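PDB 6GHU: type II secretion system protein L from Pseudomonas aeruginosa, which helps assemble the inner-membrane platform of the secretion machinery, recruiting XcpZ and linking the cytoplasmic energy-providing protein XcpR to the rest of the system. Local coordinates for residues R47-L52 with L57-G62. Sequence-based numbering, arbitrary orientation.
Sequences RLRSRL and LAVQLG
Arg-49 and Leu-52 of helix 42-54 pack on Leu-57, Val-59 and Leu-61, where the chain turns back into strand 59-67, outermost in this chain's sheet of the ferredoxin-like fold. Helix and strand directions are nearly antiparallel (170°), with the short axes 8.5 Å apart, the helix and the strand that follows it in the chain being joined by a short connection.

The apolar contacts centre on Val-59, which is buried and points its CG2 mainly at Leu-52 and its CG1 at Arg-49. Val-59 CG2 meets Leu-52 CD1 at 3.9 Å, the two side chains crossing at about a right angle. Val-59 CG1 lies against the aliphatic part of Arg-49, 3.8 Å from its CG, a methylene placed there because CG is anti to the backbone N (chi1 -176°). Leu-61 extends this layer more loosely, its CB 4.2 Å from Arg-49 CG. At the turn, Leu-52 uses its other branch, with CD2 3.8 Å from Leu-57 CD1. Leu-75 of the neighbouring strand 70-77 lies against Leu-52, Val-59 and Leu-61, while Val-12 of helix 3-14 also touches Leu-52, so Leu-52 joins both helices to the sheet.

Polar contacts link the segments at two places. Leu-57 N donates to Leu-52 O over 3.1 Å, tilted 21° from the carbonyl plane; the same oxygen also accepts from Ser-55 OG, so two bonds grip it as the helix nears its end. Further along, the Arg-49 chain bends at chi2 and chi3, and its guanidinium forms a salt bridge through NH2 with Glu-46, one turn earlier in the helix. Arg-49 NH1 donates to a water 2.8 Å away, which in turn donates to Val-59 O at 3.1 Å.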
# COMPACT_ATOMS: atom_id res chain seq x y z
N ARG A 47 -3.49 9.43 -17.86
CA ARG A 47 -3.24 10.62 -17.06
C ARG A 47 -2.65 10.24 -15.71
O ARG A 47 -1.70 10.87 -15.24
CB ARG A 47 -4.53 11.42 -16.89
CG ARG A 47 -4.33 12.78 -16.24
CD ARG A 47 -5.57 13.63 -16.36
NE ARG A 47 -6.68 13.09 -15.57
CZ ARG A 47 -7.96 13.32 -15.83
NH1 ARG A 47 -8.32 14.06 -16.87
NH2 ARG A 47 -8.90 12.78 -15.05
N LEU A 48 -3.20 9.21 -15.08
CA LEU A 48 -2.67 8.73 -13.81
C LEU A 48 -1.22 8.26 -13.94
O LEU A 48 -0.39 8.55 -13.08
CB LEU A 48 -3.55 7.61 -13.27
CG LEU A 48 -2.99 6.88 -12.05
CD1 LEU A 48 -2.72 7.86 -10.92
CD2 LEU A 48 -3.95 5.81 -11.58
N ARG A 49 -0.91 7.52 -15.00
CA ARG A 49 0.47 7.11 -15.22
C ARG A 49 1.37 8.34 -15.34
O ARG A 49 2.44 8.41 -14.72
CB ARG A 49 0.59 6.26 -16.48
CG ARG A 49 1.99 5.70 -16.74
CD ARG A 49 2.30 5.59 -18.22
NE ARG A 49 2.21 6.89 -18.89
CZ ARG A 49 3.14 7.84 -18.83
NH1 ARG A 49 4.25 7.65 -18.13
NH2 ARG A 49 2.96 8.99 -19.47
N SER A 50 0.93 9.32 -16.13
CA SER A 50 1.71 10.54 -16.32
C SER A 50 1.92 11.28 -15.00
O SER A 50 3.01 11.78 -14.74
CB SER A 50 1.00 11.45 -17.33
OG SER A 50 1.80 12.57 -17.65
N ARG A 51 0.88 11.34 -14.16
CA ARG A 51 1.00 12.02 -12.88
C ARG A 51 1.96 11.30 -11.94
O ARG A 51 2.73 11.93 -11.22
CB ARG A 51 -0.37 12.15 -12.23
CG ARG A 51 -1.36 13.04 -12.97
CD ARG A 51 -0.83 14.43 -13.18
NE ARG A 51 -1.86 15.35 -13.67
CZ ARG A 51 -2.16 15.54 -14.95
NH1 ARG A 51 -1.52 14.87 -15.91
NH2 ARG A 51 -3.11 16.40 -15.29
N LEU A 52 1.89 9.96 -11.91
CA LEU A 52 2.81 9.20 -11.07
C LEU A 52 4.25 9.41 -11.51
O LEU A 52 5.15 9.60 -10.69
CB LEU A 52 2.45 7.72 -11.11
CG LEU A 52 1.13 7.35 -10.46
CD1 LEU A 52 0.71 5.97 -10.88
CD2 LEU A 52 1.25 7.44 -8.94
N LEU A 57 7.97 8.97 -9.56
CA LEU A 57 7.87 7.53 -9.39
C LEU A 57 8.13 6.81 -10.71
O LEU A 57 7.71 7.27 -11.78
CB LEU A 57 6.48 7.13 -8.87
CG LEU A 57 6.08 7.71 -7.51
CD1 LEU A 57 4.65 7.33 -7.20
CD2 LEU A 57 7.02 7.21 -6.43
N ALA A 58 8.84 5.69 -10.62
CA ALA A 58 8.93 4.77 -11.74
C ALA A 58 7.61 4.02 -11.85
O ALA A 58 7.12 3.46 -10.86
CB ALA A 58 10.08 3.80 -11.55
N VAL A 59 7.03 4.02 -13.04
CA VAL A 59 5.68 3.51 -13.23
C VAL A 59 5.61 2.81 -14.57
O VAL A 59 6.20 3.25 -15.56
CB VAL A 59 4.63 4.65 -13.15
CG1 VAL A 59 4.86 5.67 -14.25
CG2 VAL A 59 3.22 4.08 -13.21
N GLN A 60 4.89 1.70 -14.60
CA GLN A 60 4.59 0.98 -15.82
C GLN A 60 3.10 0.67 -15.80
O GLN A 60 2.58 0.18 -14.80
CB GLN A 60 5.42 -0.30 -15.94
CG GLN A 60 6.92 -0.05 -16.04
CD GLN A 60 7.30 0.78 -17.26
OE1 GLN A 60 7.92 1.84 -17.15
NE2 GLN A 60 6.93 0.29 -18.44
N LEU A 61 2.41 1.00 -16.89
CA LEU A 61 0.99 0.75 -17.02
C LEU A 61 0.79 -0.44 -17.94
O LEU A 61 1.16 -0.40 -19.12
CB LEU A 61 0.26 1.98 -17.56
CG LEU A 61 -1.24 1.81 -17.82
CD1 LEU A 61 -1.97 1.48 -16.54
CD2 LEU A 61 -1.83 3.06 -18.46
N GLY A 62 0.22 -1.51 -17.40
CA GLY A 62 -0.03 -2.70 -18.17
C GLY A 62 -1.13 -2.48 -19.19
O GLY A 62 -1.75 -1.42 -19.28
O HOH W 1 5.64 5.21 -17.85